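Local coordinates for protein 3-methylornithine synthase (Methanosarcina barkeri, PDB 3T7V) that catalyses the radical-based isomerization of L-lysine to (3R)-3-methyl-D-ornithine in pyrrolysine biosynthesis, using a [4Fe-4S] cluster and S-adenosylmethionine, at residues V234-F239 with S263-M268; T30-E35 with S218-L223; E98-L103 with Q133-E138; G140-I145 with A339-F344. One frame throughout, in Å; residues are numbered along the deposited sequence.

The chain runs through a TIM-barrel-type fold, in which interactions 2 and 4 join distant parts of the chain and interactions 1 and 3 join neighbouring elements. Starting from the N terminus, residues 30-35 wait for residues 218-223, and interaction 2 closes a loop of some 180 residues between the N-terminal helix 25-32 and helix 216-228. Interaction 3, between neighbouring barrel helices, lies wholly within that loop. Interaction 4 opens at 140-145 and closes only at 339-344, crossing interaction 2 and enclosing interaction 1, which pairs strand 233-238 with helix 258-268. Interactions 1 and 2 meet where L265 packs on L223; interactions 3 and 4 meet at K136, on the other side of the barrel.

Interaction 1 of 4, residues V234-F239 with S263-M268; sequences VRVMTF and SVLRLM. With MD0 (5-amino-D-isoleucine), chain D; SAM (S-adenosylmethionine), chain C.
In this radical SAM barrel, V234 and V236 on the outer side of a strand pack against L265 of a helix, while R235 and M237 between and beyond them face the active site. Strand 234-238 and helix 263-268 run antiparallel, at 170°, with axes 9.2 Å apart. L265 divides its two methyls: CD2 lies 4.0 Å from CG2 of V234, and CD1 3.9 Å from CG1 of V236, so one leucine spans both valines and reaches the backbone of R235 between them. Helix 216-228 also packs on L265, through L223 and M226.

On the inner side, the guanidinium of R235 grips the carboxylate of bound 5-amino-D-isoleucine with two bonds: NH1 to OXT at 3.1 Å and NH2 to O at 3.0 Å. The side chain bends at chi3 (59°) to present this end, and its NE is held by a salt bridge to E205. M237 CE bridges the two bound molecules, 3.7 Å from CG2 of the bound product and equally far from the adenine N3 of S-adenosylmethionine. This division, valines to the helix layer and ligand-binding residues to the interior, is that of a parallel strand in a TIM-type barrel.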
# COMPACT_ATOMS: atom_id res chain seq x y z
N VAL A 234 -4.54 -4.75 3.76
CA VAL A 234 -5.18 -4.78 2.41
C VAL A 234 -5.33 -3.35 1.98
O VAL A 234 -5.69 -2.44 2.75
CB VAL A 234 -6.59 -5.44 2.43
CG1 VAL A 234 -6.41 -6.97 2.67
CG2 VAL A 234 -7.45 -4.85 3.52
N ARG A 235 -5.05 -3.13 0.70
CA ARG A 235 -5.15 -1.78 0.15
C ARG A 235 -5.86 -1.70 -1.16
O ARG A 235 -5.96 -2.69 -1.93
CB ARG A 235 -3.80 -1.11 0.09
CG ARG A 235 -3.00 -1.47 -1.03
CD ARG A 235 -1.91 -0.40 -1.41
NE ARG A 235 -0.99 -0.17 -0.27
CZ ARG A 235 -0.25 0.92 -0.13
NH1 ARG A 235 -0.34 1.92 -1.04
NH2 ARG A 235 0.52 1.05 0.94
N VAL A 236 -6.32 -0.49 -1.44
CA VAL A 236 -6.77 -0.16 -2.81
C VAL A 236 -6.10 1.15 -3.19
O VAL A 236 -5.99 2.07 -2.36
CB VAL A 236 -8.32 -0.14 -2.89
CG1 VAL A 236 -8.83 0.78 -1.76
CG2 VAL A 236 -8.76 0.36 -4.25
N MET A 237 -5.61 1.23 -4.42
CA MET A 237 -5.10 2.49 -4.97
C MET A 237 -5.85 2.91 -6.20
O MET A 237 -6.14 2.03 -7.06
CB MET A 237 -3.62 2.32 -5.30
CG MET A 237 -2.86 1.88 -4.06
SD MET A 237 -1.12 1.87 -4.37
CE MET A 237 -0.50 3.55 -4.81
N THR A 238 -6.15 4.20 -6.29
CA THR A 238 -6.65 4.71 -7.58
C THR A 238 -5.55 4.71 -8.64
O THR A 238 -4.44 5.25 -8.36
CB THR A 238 -7.05 6.22 -7.40
OG1 THR A 238 -8.01 6.27 -6.31
CG2 THR A 238 -7.62 6.80 -8.69
N PHE A 239 -5.82 4.16 -9.82
CA PHE A 239 -4.85 4.24 -10.92
C PHE A 239 -4.73 5.67 -11.40
O PHE A 239 -5.70 6.32 -11.80
CB PHE A 239 -5.36 3.32 -12.04
CG PHE A 239 -4.57 3.42 -13.30
CD1 PHE A 239 -3.17 3.42 -13.29
CD2 PHE A 239 -5.24 3.63 -14.48
CE1 PHE A 239 -2.47 3.56 -14.49
CE2 PHE A 239 -4.51 3.79 -15.66
CZ PHE A 239 -3.13 3.72 -15.64
N SER A 263 -13.88 1.82 2.35
CA SER A 263 -14.94 1.52 3.34
C SER A 263 -15.38 0.07 3.24
O SER A 263 -15.56 -0.58 4.26
CB SER A 263 -16.13 2.40 3.12
OG SER A 263 -15.78 3.76 3.28
N VAL A 264 -15.51 -0.46 2.02
CA VAL A 264 -15.90 -1.86 1.89
C VAL A 264 -14.81 -2.77 2.47
O VAL A 264 -15.10 -3.76 3.16
CB VAL A 264 -16.15 -2.18 0.39
CG1 VAL A 264 -16.30 -3.67 0.21
CG2 VAL A 264 -17.46 -1.48 -0.04
N LEU A 265 -13.52 -2.43 2.26
CA LEU A 265 -12.44 -3.25 2.85
C LEU A 265 -12.53 -3.23 4.37
O LEU A 265 -12.22 -4.23 5.02
CB LEU A 265 -11.04 -2.66 2.47
CG LEU A 265 -10.65 -3.04 1.01
CD1 LEU A 265 -9.36 -2.23 0.63
CD2 LEU A 265 -10.39 -4.51 0.81
N ARG A 266 -12.85 -2.06 4.92
CA ARG A 266 -12.96 -2.01 6.42
C ARG A 266 -14.12 -2.88 6.91
O ARG A 266 -14.01 -3.51 7.99
CB ARG A 266 -13.14 -0.57 6.87
CG ARG A 266 -13.37 -0.35 8.38
CD ARG A 266 -12.27 -0.98 9.22
NE ARG A 266 -11.02 -0.27 9.02
CZ ARG A 266 -9.81 -0.77 9.32
NH1 ARG A 266 -9.66 -1.98 9.82
NH2 ARG A 266 -8.71 -0.07 9.00
N LEU A 267 -15.17 -2.94 6.09
CA LEU A 267 -16.31 -3.72 6.54
C LEU A 267 -16.04 -5.22 6.35
O LEU A 267 -16.64 -6.03 7.00
CB LEU A 267 -17.58 -3.25 5.79
CG LEU A 267 -18.02 -1.79 6.08
CD1 LEU A 267 -19.21 -1.35 5.22
CD2 LEU A 267 -18.41 -1.64 7.54
N MET A 268 -15.21 -5.58 5.37
CA MET A 268 -14.80 -6.96 5.10
C MET A 268 -13.65 -7.46 5.98
O MET A 268 -13.57 -8.65 6.24
CB MET A 268 -14.33 -7.15 3.64
CG MET A 268 -15.49 -7.02 2.67
SD MET A 268 -14.80 -7.36 0.99
CE MET A 268 -14.30 -9.12 1.12
C MD0 D . 2.36 3.85 -0.98
N MD0 D . 3.85 4.98 -2.52
O MD0 D . 2.24 3.33 0.15
CA MD0 D . 3.69 3.82 -1.65
CB MD0 D . 3.86 2.50 -2.47
CD MD0 D . 4.53 0.04 -2.04
NE MD0 D . 4.54 -0.99 -1.01
CG MD0 D . 3.89 1.31 -1.47
CG2 MD0 D . 2.76 2.27 -3.53
OXT MD0 D . 1.42 4.39 -1.58
N SAM C . 8.16 -3.36 -8.12
CA SAM C . 7.53 -3.96 -7.04
C SAM C . 6.18 -4.47 -7.32
O SAM C . 5.65 -4.27 -8.44
OXT SAM C . 5.64 -5.22 -6.43
CB SAM C . 7.08 -3.06 -6.13
CG SAM C . 6.45 -1.78 -6.51
SD SAM C . 4.80 -1.54 -5.74
CE SAM C . 5.11 -0.12 -4.72
C5' SAM C . 3.90 -0.80 -7.08
C4' SAM C . 2.57 -0.98 -6.98
O4' SAM C . 2.42 0.57 -6.97
C3' SAM C . 1.96 -1.67 -7.94
O3' SAM C . 1.73 -2.79 -7.08
C2' SAM C . 0.72 -0.78 -7.87
O2' SAM C . -0.33 -1.30 -6.99
C1' SAM C . 1.09 0.67 -7.48
N9 SAM C . 1.21 1.51 -8.72
C8 SAM C . 2.15 1.49 -9.72
N7 SAM C . 1.82 2.39 -10.64
C5 SAM C . 0.66 3.00 -10.24
C6 SAM C . -0.17 3.96 -10.84
N6 SAM C . 0.10 4.50 -12.03
N1 SAM C . -1.24 4.39 -10.16
C2 SAM C . -1.57 3.87 -8.94
N3 SAM C . -0.86 2.87 -8.38
C4 SAM C . 0.28 2.46 -9.04

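Interaction 2 of 4, residues T30-E35 with S218-L223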
# COMPACT_ATOMS: atom_id res chain seq x y z
N THR A 30 -24.35 -3.78 -3.76
CA THR A 30 -25.10 -2.62 -3.33
C THR A 30 -24.15 -1.50 -2.92
O THR A 30 -24.27 -0.36 -3.39
CB THR A 30 -25.99 -3.02 -2.21
OG1 THR A 30 -26.85 -4.06 -2.64
CG2 THR A 30 -26.80 -1.77 -1.66
N LEU A 31 -23.18 -1.84 -2.06
CA LEU A 31 -22.22 -0.82 -1.55
C LEU A 31 -21.38 -0.23 -2.67
O LEU A 31 -21.16 1.02 -2.75
CB LEU A 31 -21.35 -1.41 -0.42
CG LEU A 31 -22.18 -1.81 0.83
CD1 LEU A 31 -21.23 -2.38 1.87
CD2 LEU A 31 -22.94 -0.66 1.47
N LEU A 32 -20.95 -1.11 -3.58
CA LEU A 32 -20.13 -0.65 -4.69
C LEU A 32 -20.89 0.17 -5.72
O LEU A 32 -20.29 0.85 -6.54
CB LEU A 32 -19.36 -1.82 -5.32
CG LEU A 32 -18.28 -2.44 -4.40
CD1 LEU A 32 -17.80 -3.77 -5.02
CD2 LEU A 32 -17.06 -1.47 -4.15
N SER A 33 -22.24 0.11 -5.73
CA SER A 33 -22.95 0.90 -6.75
C SER A 33 -23.48 2.22 -6.12
O SER A 33 -24.19 2.95 -6.78
CB SER A 33 -24.02 0.07 -7.45
OG SER A 33 -24.89 -0.38 -6.49
N LEU A 34 -23.12 2.54 -4.87
CA LEU A 34 -23.62 3.74 -4.22
C LEU A 34 -23.09 4.97 -4.96
O LEU A 34 -21.92 5.01 -5.34
CB LEU A 34 -23.27 3.82 -2.72
CG LEU A 34 -23.83 2.81 -1.76
CD1 LEU A 34 -23.11 2.94 -0.43
CD2 LEU A 34 -25.29 3.11 -1.54
N GLU A 35 -23.96 5.94 -5.21
CA GLU A 35 -23.59 7.10 -6.02
C GLU A 35 -23.93 8.40 -5.28
O GLU A 35 -23.23 9.42 -5.45
CB GLU A 35 -24.33 6.99 -7.37
CG GLU A 35 -24.22 8.22 -8.27
CD GLU A 35 -24.87 8.01 -9.63
OE1 GLU A 35 -24.15 7.55 -10.54
OE2 GLU A 35 -26.09 8.27 -9.77
N SER A 218 -15.59 -7.29 -11.47
CA SER A 218 -14.11 -7.52 -11.38
C SER A 218 -13.64 -7.15 -9.98
O SER A 218 -12.81 -7.89 -9.39
CB SER A 218 -13.49 -6.56 -12.40
OG SER A 218 -12.11 -6.63 -12.42
N THR A 219 -14.17 -6.08 -9.43
CA THR A 219 -13.79 -5.63 -8.10
C THR A 219 -14.22 -6.66 -7.05
O THR A 219 -13.45 -6.90 -6.10
CB THR A 219 -14.43 -4.26 -7.84
OG1 THR A 219 -13.96 -3.35 -8.86
CG2 THR A 219 -14.03 -3.75 -6.44
N ILE A 220 -15.44 -7.21 -7.16
CA ILE A 220 -15.83 -8.27 -6.21
C ILE A 220 -14.91 -9.47 -6.28
O ILE A 220 -14.53 -10.00 -5.23
CB ILE A 220 -17.30 -8.65 -6.46
CG1 ILE A 220 -18.11 -7.41 -6.14
CG2 ILE A 220 -17.68 -9.83 -5.60
CD1 ILE A 220 -19.60 -7.65 -6.42
N LEU A 221 -14.53 -9.90 -7.51
CA LEU A 221 -13.61 -11.03 -7.68
C LEU A 221 -12.30 -10.68 -6.95
O LEU A 221 -11.75 -11.51 -6.23
CB LEU A 221 -13.27 -11.26 -9.15
CG LEU A 221 -14.20 -11.94 -10.16
CD1 LEU A 221 -13.49 -12.06 -11.53
CD2 LEU A 221 -14.47 -13.32 -9.56
N SER A 222 -11.88 -9.43 -7.04
CA SER A 222 -10.62 -9.05 -6.38
C SER A 222 -10.73 -8.95 -4.88
O SER A 222 -9.82 -9.38 -4.16
CB SER A 222 -10.11 -7.75 -6.94
OG SER A 222 -9.74 -7.97 -8.29
N LEU A 223 -11.85 -8.43 -4.39
CA LEU A 223 -12.05 -8.41 -2.93
C LEU A 223 -12.11 -9.84 -2.33
O LEU A 223 -11.49 -10.12 -1.28
CB LEU A 223 -13.36 -7.66 -2.54
CG LEU A 223 -13.25 -6.14 -2.89
CD1 LEU A 223 -14.66 -5.51 -2.84
CD2 LEU A 223 -12.37 -5.39 -1.87
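L32 approaches T219 with 8.8 Å between their CA atoms, as the end of helix 25-32 comes up beside helix 216-228. A single side chain carries the contact from the first segment. L32 extends its CD1 methyl into a shallow seat made by T219, I220 and L223. The closest approach of this methyl is to CG1 of I220, at 3.8 Å. CG2 of T219 follows at 4.0 Å from L32 CD1, and CD1 of L223 closes the seat a little farther off. The leucine lies aslant over the threonine and isoleucine, with its CG anti to the carbonyl carbon (chi1 -67°), which sends the branch out toward the neighbouring helix.

The two branches of the threonine divide their work. OG1 is hydrogen-bonded to D215 O and to N214 ND2 just before the helix, leaving the methyl for L32. I220 touches L32 by its CG1 methylene, and elsewhere along the same helix 25-32 it rests on D25, L28 and R29.

Helix 216-228 is an outer helix of the barrel, connecting strand 203-210 to strand 233-238, and helix 25-32, from the N-terminal extension, packs against this helical layer, where it meets helices 216-228, 258-268 and 37-55. Helix 258-268 completes the setting: I261 touches L32, and M268 touches L223. From that helix K260 NZ bonds to the backbone oxygens of both L32 and L34, holding this stretch of chain to helix 258-268.

Interaction 3 of 4, residues E98-L103 with Q133-E138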
# COMPACT_ATOMS: atom_id res chain seq x y z
N GLU A 98 22.27 8.08 5.31
CA GLU A 98 21.86 9.43 5.59
C GLU A 98 20.35 9.51 5.69
O GLU A 98 19.82 10.19 6.59
CB GLU A 98 22.43 10.34 4.53
CG GLU A 98 21.92 11.80 4.60
CD GLU A 98 22.40 12.52 5.87
OE1 GLU A 98 23.64 12.42 6.11
OE2 GLU A 98 21.56 13.19 6.59
N THR A 99 19.64 8.78 4.84
CA THR A 99 18.16 8.80 4.91
C THR A 99 17.74 8.22 6.25
O THR A 99 16.86 8.82 6.97
CB THR A 99 17.57 7.95 3.78
OG1 THR A 99 17.95 8.59 2.54
CG2 THR A 99 16.08 7.95 3.85
N CYS A 100 18.34 7.12 6.65
CA CYS A 100 17.98 6.50 7.93
C CYS A 100 18.18 7.51 9.10
O CYS A 100 17.37 7.54 10.04
CB CYS A 100 18.81 5.27 8.26
SG CYS A 100 18.28 3.87 7.25
N LYS A 101 19.27 8.29 9.07
CA LYS A 101 19.55 9.20 10.21
C LYS A 101 18.38 10.17 10.35
O LYS A 101 18.04 10.57 11.48
CB LYS A 101 20.84 9.95 9.98
CG LYS A 101 22.00 9.00 10.25
CD LYS A 101 23.36 9.72 10.19
CE LYS A 101 24.54 8.77 9.97
NZ LYS A 101 25.80 9.62 9.93
N THR A 102 17.73 10.55 9.24
CA THR A 102 16.70 11.55 9.32
C THR A 102 15.40 10.95 9.85
O THR A 102 14.49 11.69 10.18
CB THR A 102 16.42 12.25 7.94
OG1 THR A 102 15.86 11.33 6.99
CG2 THR A 102 17.66 12.78 7.33
N LEU A 103 15.31 9.60 9.91
CA LEU A 103 14.08 8.91 10.30
C LEU A 103 14.09 8.57 11.79
O LEU A 103 13.02 8.32 12.42
CB LEU A 103 13.93 7.58 9.51
CG LEU A 103 13.76 7.90 8.03
CD1 LEU A 103 13.61 6.60 7.32
CD2 LEU A 103 12.61 8.85 7.76
N GLN A 133 19.64 -5.69 6.24
CA GLN A 133 20.39 -5.79 7.49
C GLN A 133 20.83 -4.39 7.93
O GLN A 133 20.72 -4.05 9.10
CB GLN A 133 21.61 -6.68 7.26
CG GLN A 133 22.50 -6.78 8.52
CD GLN A 133 23.73 -7.62 8.32
OE1 GLN A 133 23.84 -8.35 7.37
NE2 GLN A 133 24.72 -7.47 9.18
N ILE A 134 21.36 -3.56 7.03
CA ILE A 134 21.84 -2.23 7.39
C ILE A 134 20.74 -1.37 7.85
O ILE A 134 20.88 -0.67 8.88
CB ILE A 134 22.64 -1.59 6.21
CG1 ILE A 134 23.98 -2.32 6.07
CG2 ILE A 134 22.84 -0.09 6.44
CD1 ILE A 134 24.65 -2.08 4.75
N VAL A 135 19.61 -1.36 7.13
CA VAL A 135 18.50 -0.55 7.62
C VAL A 135 17.97 -1.02 8.99
O VAL A 135 17.63 -0.20 9.86
CB VAL A 135 17.35 -0.55 6.56
CG1 VAL A 135 16.13 0.20 7.13
CG2 VAL A 135 17.88 0.11 5.24
N LYS A 136 17.88 -2.33 9.23
CA LYS A 136 17.38 -2.84 10.51
C LYS A 136 18.38 -2.42 11.61
O LYS A 136 17.97 -2.03 12.70
CB LYS A 136 17.23 -4.35 10.46
CG LYS A 136 16.43 -4.90 11.64
CD LYS A 136 14.95 -4.60 11.43
CE LYS A 136 14.19 -5.27 12.52
NZ LYS A 136 12.70 -5.13 12.19
N GLU A 137 19.69 -2.53 11.31
CA GLU A 137 20.71 -2.14 12.32
C GLU A 137 20.64 -0.64 12.64
O GLU A 137 20.86 -0.25 13.80
CB GLU A 137 22.10 -2.48 11.79
CG GLU A 137 22.46 -3.95 11.84
CD GLU A 137 23.83 -4.19 11.21
OE1 GLU A 137 24.47 -3.23 10.59
OE2 GLU A 137 24.26 -5.36 11.28
N GLU A 138 20.35 0.19 11.63
CA GLU A 138 20.27 1.64 11.80
C GLU A 138 19.03 2.03 12.53
O GLU A 138 19.07 2.87 13.47
CB GLU A 138 20.26 2.38 10.45
CG GLU A 138 21.61 2.35 9.74
CD GLU A 138 22.74 3.04 10.51
OE1 GLU A 138 23.87 2.53 10.43
OE2 GLU A 138 22.52 4.06 11.24
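C100 and E138 meet through the bases of their side chains, which point at each other from two adjacent helices. Their CB atoms are 3.9 Å apart, and the sulfur of C100 is almost as close to CB of E138. The small cysteine lets the backbones come close: the CA atoms of C100 and E138 are separated by only 6.6 Å. From the same position SG reaches 4.3 Å to CG1 of V135, one turn earlier, and so lies in the groove between V135 and E138. Its place is set by a first torsion of -75°, with the sulfur anti to the carbonyl carbon.

E138 offers the contact only its methylene root. The chain then folds at chi2 (-62°) and carries the carboxylate off to K104, with which OE2 forms a salt bridge; K101 lies nearby, its NZ 6.6 Å from that oxygen, a gap too wide for contact but one across which opposite charges should still attract weakly.

The two helices, 93-103 and 126-139, are successive members of the outer layer of a beta/alpha barrel, each joining parallel strands: 58-68 to 110-115 and 110-115 to 143-146. V135 also touches I96 of the first helix and I143 of the strand beneath.

Away from the interface, NE2 of Q133 bonds to OE2 of E137 at 3.0 Å, with a nearly straight angle of 169°; the oxygen is approached from above the carboxylate plane. Near the end of the other helix, T102 OG1 gives its proton to the carbonyl oxygen of T99, meeting a lone pair in the carbonyl plane, and T102 N shares that acceptor.

Interaction 4 of 4, residues G140-I145 with A339-F344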
# COMPACT_ATOMS: atom_id res chain seq x y z
N GLY A 140 16.15 -0.16 13.74
CA GLY A 140 15.46 -1.02 14.71
C GLY A 140 13.94 -1.18 14.55
O GLY A 140 13.34 -1.89 15.30
N LEU A 141 13.36 -0.52 13.57
CA LEU A 141 11.91 -0.44 13.40
C LEU A 141 11.47 -1.61 12.60
O LEU A 141 12.24 -2.27 11.85
CB LEU A 141 11.55 0.82 12.51
CG LEU A 141 11.66 2.18 13.25
CD1 LEU A 141 11.49 3.28 12.23
CD2 LEU A 141 10.56 2.24 14.33
N PRO A 142 10.19 -1.96 12.71
CA PRO A 142 9.60 -2.88 11.71
C PRO A 142 9.84 -2.45 10.30
O PRO A 142 9.80 -1.23 10.00
CB PRO A 142 8.09 -2.81 12.03
CG PRO A 142 8.08 -2.39 13.52
CD PRO A 142 9.20 -1.40 13.63
N ILE A 143 10.18 -3.40 9.48
CA ILE A 143 10.49 -3.13 8.06
C ILE A 143 9.51 -3.85 7.17
O ILE A 143 9.28 -5.07 7.30
CB ILE A 143 11.92 -3.64 7.68
CG1 ILE A 143 12.95 -2.79 8.37
CG2 ILE A 143 12.17 -3.57 6.15
CD1 ILE A 143 14.37 -3.29 8.07
N MET A 144 8.91 -3.09 6.26
CA MET A 144 8.13 -3.66 5.16
C MET A 144 9.07 -3.67 3.96
O MET A 144 9.80 -2.70 3.75
CB MET A 144 6.93 -2.75 4.85
CG MET A 144 6.24 -3.12 3.53
SD MET A 144 4.73 -2.06 3.40
CE MET A 144 3.65 -3.10 4.25
N ILE A 145 9.12 -4.76 3.24
CA ILE A 145 9.86 -4.80 1.96
C ILE A 145 8.88 -4.93 0.83
O ILE A 145 7.89 -5.72 0.90
CB ILE A 145 10.94 -5.92 1.97
CG1 ILE A 145 10.33 -7.30 2.19
CG2 ILE A 145 12.10 -5.55 2.88
CD1 ILE A 145 11.35 -8.46 1.93
N ALA A 339 -0.61 6.09 16.96
CA ALA A 339 -0.67 4.95 17.86
C ALA A 339 0.62 4.72 18.66
O ALA A 339 1.74 5.17 18.29
CB ALA A 339 -1.00 3.69 17.06
N ARG A 340 0.49 3.91 19.74
CA ARG A 340 1.68 3.46 20.47
C ARG A 340 2.39 2.37 19.62
O ARG A 340 1.72 1.60 18.91
CB ARG A 340 1.29 2.77 21.75
CG ARG A 340 0.82 3.75 22.85
CD ARG A 340 0.78 2.97 24.15
NE ARG A 340 0.19 3.83 25.18
CZ ARG A 340 0.17 3.49 26.45
NH1 ARG A 340 0.74 2.34 26.83
NH2 ARG A 340 -0.40 4.33 27.32
N GLN A 341 3.70 2.31 19.75
CA GLN A 341 4.46 1.28 19.05
C GLN A 341 4.04 -0.11 19.44
O GLN A 341 3.99 -0.98 18.57
CB GLN A 341 5.95 1.49 19.32
CG GLN A 341 6.78 0.61 18.29
CD GLN A 341 6.67 1.04 16.78
OE1 GLN A 341 6.35 2.21 16.52
NE2 GLN A 341 6.96 0.14 15.79
N ALA A 342 3.70 -0.36 20.71
CA ALA A 342 3.37 -1.71 21.11
C ALA A 342 2.10 -2.19 20.43
O ALA A 342 1.93 -3.43 20.18
CB ALA A 342 3.19 -1.78 22.64
N ASP A 343 1.20 -1.26 20.13
CA ASP A 343 -0.05 -1.61 19.43
C ASP A 343 0.20 -2.02 18.02
O ASP A 343 -0.44 -2.92 17.54
CB ASP A 343 -1.06 -0.51 19.54
CG ASP A 343 -1.57 -0.38 21.02
OD1 ASP A 343 -1.50 -1.41 21.79
OD2 ASP A 343 -1.99 0.72 21.41
N PHE A 344 1.19 -1.38 17.38
CA PHE A 344 1.61 -1.82 16.06
C PHE A 344 2.32 -3.18 16.14
O PHE A 344 2.04 -4.08 15.33
CB PHE A 344 2.55 -0.78 15.40
CG PHE A 344 2.81 -1.14 13.98
CD1 PHE A 344 4.07 -1.57 13.55
CD2 PHE A 344 1.77 -1.09 13.01
CE1 PHE A 344 4.30 -2.00 12.25
CE2 PHE A 344 2.02 -1.47 11.68
CZ PHE A 344 3.29 -1.95 11.32
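P142 lies against two side chains of the opposing segment, Q341 and F344. One edge of its ring, CD and CG, faces the amide of Q341, with NE2 3.5 Å from CD and 3.6 Å from CG. Its CB approaches the F344 ring at the rim, in the ring plane, 3.9 Å from CE1. L141 adds a looser touch, CD2 at 4.4 Å from NE2 of Q341.

The amide nitrogen meets the proline by van der Waals contact, because its bonds go elsewhere: NE2 is hydrogen-bonded to the backbone oxygen of H109 and to OE2 of E345. Those two acceptors hold the amide nitrogen at the CD-CG edge of the proline, and the bend at chi2 (67°) turns the glutamine's end toward them. F344 extends with its CG anti to the backbone N (chi1 -172°), which sends the ring toward P142.

P142 immediately precedes strand 143-146, and M110, which F344 touches, begins the adjacent strand 110-115. The C-terminal helix 341-345 thus covers the N-terminal mouth of the beta/alpha barrel, at the end opposite to the usual site of cofactor and substrate in such folds.

Further out, F60 meets the F344 ring edge-to-face, while H109 and L273 also touch that ring. P142 itself is held to the neighbouring strand by a backbone hydrogen bond with V111, and A339 O accepts a bond from NE2 of H109, just ahead of the helix.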